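Long-range contact in SnoaL-like domain-containing protein (Novosphingobium aromaticivorans, PDB 2RFR), which is of unknown function but belongs to the SnoaL-like branch of the NTF2 superfamily and adopts a cystatin-like fold: residues L76-P87 / R100-C108. Sequence-based numbering, arbitrary orientation.
Sequences LMADGCAHFLGP and RCHSVVFRC
The antiparallel hairpin of strands 81-93 and 96-109 in this NTF2-like fold is joined here through Ala82 and Phe106, whose backbones exchange two hydrogen bonds, as do those of Phe84 and Val104. Gly86 N gives a nearly straight bond to His102 O (2.9 Å, 172°). Gly80, the first residue past helix 71-79, suits its positive phi, at which a side chain would jam against the preceding carbonyl; its own carbonyl accepts from Cys108 N. At the helix end the Asp79 carboxylate meets Arg107, whose extended chain, with CG anti to the backbone N (chi1 -178°), brings two nitrogens side-on into a salt bridge: Arg107 NE (2.9 Å) and NH2 (3.0 Å) both hydrogen-bond Asp79 OD2, from one face of the carboxylate. A leucine in place of Arg107 would probably leave the Asp79 carboxylate without its charged mate and the helix end less firmly tied to the strand. Leu76 CD1 rests on the aliphatic part of Arg107, 3.7 Å from Arg107 CG. Branched Val105 serves two neighbours: CG1 meets Leu76 CD2 and makes a CH-pi contact over a face of the His83 ring, 4.2 Å from its centroid, while CG2 lies 3.7 Å from His83 CD2. On the other sheet face, Phe84 CB lies at the Phe106 ring edge, 3.7 Å from Phe106 CE2. Strand 112-128 flanks strand 96-109, Asp33 of helix 5-33 binds His83 ND1, and Val118 of the second subunit packs on Ala82.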
loop_
_atom_site.group_PDB
_atom_site.type_symbol
_atom_site.label_atom_id
_atom_site.label_comp_id
_atom_site.label_asym_id
_atom_site.label_seq_id
_atom_site.Cartn_x
_atom_site.Cartn_y
_atom_site.Cartn_z
ATOM N N LEU A 76 -14.838 11.359 -15.016
ATOM C CA LEU A 76 -13.649 10.573 -14.801
ATOM C C LEU A 76 -13.988 9.081 -14.591
ATOM O O LEU A 76 -13.317 8.193 -15.130
ATOM C CB LEU A 76 -12.889 11.158 -13.628
ATOM C CG LEU A 76 -11.482 10.697 -13.428
ATOM C CD1 LEU A 76 -10.616 10.999 -14.627
ATOM C CD2 LEU A 76 -10.947 11.363 -12.163
HETATM N N MSE A 77 -15.050 8.823 -13.842
HETATM C CA MSE A 77 -15.548 7.461 -13.647
HETATM C C MSE A 77 -15.970 6.857 -14.984
HETATM O O MSE A 77 -15.724 5.680 -15.220
HETATM C CB MSE A 77 -16.729 7.435 -12.685
HETATM C CG MSE A 77 -16.406 7.740 -11.231
HETATM SE SE MSE A 77 -17.984 7.921 -10.130
HETATM C CE MSE A 77 -18.731 6.138 -10.415
ATOM N N ALA A 78 -16.627 7.639 -15.844
ATOM C CA ALA A 78 -17.045 7.132 -17.167
ATOM C C ALA A 78 -15.853 6.825 -18.061
ATOM O O ALA A 78 -15.895 5.853 -18.830
ATOM C CB ALA A 78 -17.988 8.152 -17.816
ATOM N N ASP A 79 -14.795 7.614 -17.981
ATOM C CA ASP A 79 -13.569 7.294 -18.689
ATOM C C ASP A 79 -12.936 5.988 -18.196
ATOM O O ASP A 79 -12.361 5.223 -18.980
ATOM C CB ASP A 79 -12.482 8.425 -18.487
ATOM C CG ASP A 79 -12.758 9.711 -19.153
ATOM O OD1 ASP A 79 -13.513 9.783 -20.150
ATOM O OD2 ASP A 79 -12.106 10.700 -18.717
ATOM N N GLY A 80 -13.027 5.798 -16.900
ATOM C CA GLY A 80 -12.294 4.779 -16.171
ATOM C C GLY A 80 -11.186 5.398 -15.376
ATOM O O GLY A 80 -10.262 6.002 -15.908
ATOM N N CYS A 81 -11.295 5.264 -14.054
ATOM C CA CYS A 81 -10.310 5.848 -13.168
ATOM C C CYS A 81 -10.059 4.984 -11.955
ATOM O O CYS A 81 -10.934 4.248 -11.508
ATOM C CB CYS A 81 -10.738 7.241 -12.746
ATOM S SG CYS A 81 -12.244 7.387 -11.768
ATOM N N ALA A 82 -8.882 5.127 -11.414
ATOM C CA ALA A 82 -8.498 4.552 -10.127
ATOM C C ALA A 82 -7.886 5.634 -9.283
ATOM O O ALA A 82 -6.922 6.270 -9.684
ATOM C CB ALA A 82 -7.490 3.407 -10.313
ATOM N N HIS A 83 -8.427 5.805 -8.087
ATOM C CA HIS A 83 -7.874 6.699 -7.060
ATOM C C HIS A 83 -7.042 5.821 -6.169
ATOM O O HIS A 83 -7.555 5.154 -5.255
ATOM C CB HIS A 83 -8.984 7.438 -6.312
ATOM C CG HIS A 83 -9.616 8.494 -7.169
ATOM N ND1 HIS A 83 -10.495 8.213 -8.199
ATOM C CD2 HIS A 83 -9.423 9.833 -7.203
ATOM C CE1 HIS A 83 -10.801 9.344 -8.827
ATOM N NE2 HIS A 83 -10.172 10.346 -8.235
ATOM N N PHE A 84 -5.759 5.746 -6.522
ATOM C CA PHE A 84 -4.822 4.816 -5.925
ATOM C C PHE A 84 -4.012 5.529 -4.872
ATOM O O PHE A 84 -3.144 6.359 -5.156
ATOM C CB PHE A 84 -3.943 4.236 -7.038
ATOM C CG PHE A 84 -3.237 2.954 -6.692
ATOM C CD1 PHE A 84 -2.491 2.835 -5.545
ATOM C CD2 PHE A 84 -3.233 1.889 -7.548
ATOM C CE1 PHE A 84 -1.812 1.731 -5.279
ATOM C CE2 PHE A 84 -2.548 0.755 -7.278
ATOM C CZ PHE A 84 -1.812 0.674 -6.160
ATOM N N LEU A 85 -4.320 5.231 -3.605
ATOM C CA LEU A 85 -3.596 5.806 -2.449
ATOM C C LEU A 85 -2.618 4.768 -1.987
ATOM O O LEU A 85 -2.958 3.601 -1.830
ATOM C CB LEU A 85 -4.524 6.253 -1.328
ATOM C CG LEU A 85 -5.222 7.592 -1.577
ATOM C CD1 LEU A 85 -6.215 7.574 -2.738
ATOM C CD2 LEU A 85 -5.985 7.996 -0.289
ATOM N N GLY A 86 -1.378 5.196 -1.776
ATOM C CA GLY A 86 -0.356 4.285 -1.330
ATOM C C GLY A 86 -0.409 4.049 0.167
ATOM O O GLY A 86 -1.194 4.655 0.892
ATOM N N PRO A 87 0.455 3.184 0.652
ATOM C CA PRO A 87 0.600 2.977 2.098
ATOM C C PRO A 87 0.916 4.264 2.792
ATOM O O PRO A 87 1.684 5.122 2.287
ATOM C CB PRO A 87 1.820 2.053 2.179
ATOM C CG PRO A 87 1.842 1.324 0.864
ATOM C CD PRO A 87 1.392 2.365 -0.108
ATOM N N ARG A 100 0.448 10.608 6.278
ATOM C CA ARG A 100 0.928 11.104 5.008
ATOM C C ARG A 100 1.012 9.950 4.026
ATOM O O ARG A 100 1.412 8.850 4.397
ATOM C CB ARG A 100 2.291 11.763 5.162
ATOM C CG ARG A 100 2.282 13.072 5.971
ATOM C CD ARG A 100 3.682 13.408 6.453
ATOM N NE ARG A 100 4.083 12.607 7.622
ATOM C CZ ARG A 100 5.289 12.053 7.824
ATOM N NH1 ARG A 100 6.290 12.197 6.976
ATOM N NH2 ARG A 100 5.508 11.320 8.910
ATOM N N CYS A 101 0.636 10.207 2.774
ATOM C CA CYS A 101 0.681 9.191 1.734
ATOM C C CYS A 101 0.754 9.924 0.380
ATOM O O CYS A 101 0.529 11.098 0.269
ATOM C CB CYS A 101 -0.495 8.220 1.784
ATOM S SG CYS A 101 -2.123 8.916 1.408
ATOM N N HIS A 102 1.034 9.114 -0.609
ATOM C CA HIS A 102 0.943 9.546 -1.998
ATOM C C HIS A 102 -0.376 9.105 -2.556
ATOM O O HIS A 102 -0.949 8.083 -2.140
ATOM C CB HIS A 102 2.049 8.920 -2.827
ATOM C CG HIS A 102 3.429 9.283 -2.419
ATOM N ND1 HIS A 102 4.185 8.500 -1.572
ATOM C CD2 HIS A 102 4.189 10.340 -2.723
ATOM C CE1 HIS A 102 5.380 9.071 -1.433
ATOM N NE2 HIS A 102 5.401 10.204 -2.110
ATOM N N SER A 103 -0.864 9.789 -3.579
ATOM C CA SER A 103 -2.003 9.309 -4.365
ATOM C C SER A 103 -1.750 9.527 -5.844
ATOM O O SER A 103 -1.145 10.517 -6.240
ATOM C CB SER A 103 -3.291 9.982 -3.894
ATOM O OG SER A 103 -3.287 11.398 -4.054
ATOM N N VAL A 104 -2.187 8.579 -6.626
ATOM C CA VAL A 104 -2.156 8.671 -8.070
ATOM C C VAL A 104 -3.565 8.452 -8.577
ATOM O O VAL A 104 -4.198 7.462 -8.187
ATOM C CB VAL A 104 -1.169 7.644 -8.706
ATOM C CG1 VAL A 104 -1.190 7.754 -10.232
ATOM C CG2 VAL A 104 0.222 7.840 -8.120
ATOM N N VAL A 105 -4.016 9.333 -9.439
ATOM C CA VAL A 105 -5.234 9.109 -10.176
ATOM C C VAL A 105 -4.872 8.552 -11.523
ATOM O O VAL A 105 -4.272 9.256 -12.343
ATOM C CB VAL A 105 -6.111 10.382 -10.325
ATOM C CG1 VAL A 105 -7.398 10.039 -11.061
ATOM C CG2 VAL A 105 -6.377 11.019 -8.979
ATOM N N PHE A 106 -5.166 7.280 -11.748
ATOM C CA PHE A 106 -5.023 6.666 -13.048
ATOM C C PHE A 106 -6.281 6.926 -13.875
ATOM O O PHE A 106 -7.382 6.868 -13.344
ATOM C CB PHE A 106 -4.769 5.165 -12.944
ATOM C CG PHE A 106 -3.453 4.815 -12.316
ATOM C CD1 PHE A 106 -2.288 4.730 -13.086
ATOM C CD2 PHE A 106 -3.356 4.576 -10.945
ATOM C CE1 PHE A 106 -1.104 4.450 -12.463
ATOM C CE2 PHE A 106 -2.168 4.274 -10.340
ATOM C CZ PHE A 106 -1.029 4.194 -11.110
ATOM N N ARG A 107 -6.129 7.224 -15.148
ATOM C CA ARG A 107 -7.227 7.493 -16.025
ATOM C C ARG A 107 -7.027 6.739 -17.317
ATOM O O ARG A 107 -5.919 6.718 -17.876
ATOM C CB ARG A 107 -7.293 8.991 -16.321
ATOM C CG ARG A 107 -8.454 9.452 -17.216
ATOM C CD ARG A 107 -8.279 10.928 -17.550
ATOM N NE ARG A 107 -9.338 11.385 -18.434
ATOM C CZ ARG A 107 -9.224 12.331 -19.341
ATOM N NH1 ARG A 107 -8.107 13.007 -19.483
ATOM N NH2 ARG A 107 -10.237 12.610 -20.112
ATOM N N CYS A 108 -8.111 6.149 -17.830
ATOM C CA CYS A 108 -8.107 5.523 -19.142
ATOM C C CYS A 108 -8.450 6.546 -20.171
ATOM O O CYS A 108 -9.508 7.194 -20.058
ATOM C CB CYS A 108 -9.069 4.337 -19.120
ATOM S SG CYS A 108 -9.099 3.377 -20.637
HETATM O O HOH W 1 -11.687 6.205 -21.371
HETATM O O HOH W 2 -13.098 12.071 -21.582
HETATM O O HOH W 3 1.907 6.411 -0.274
#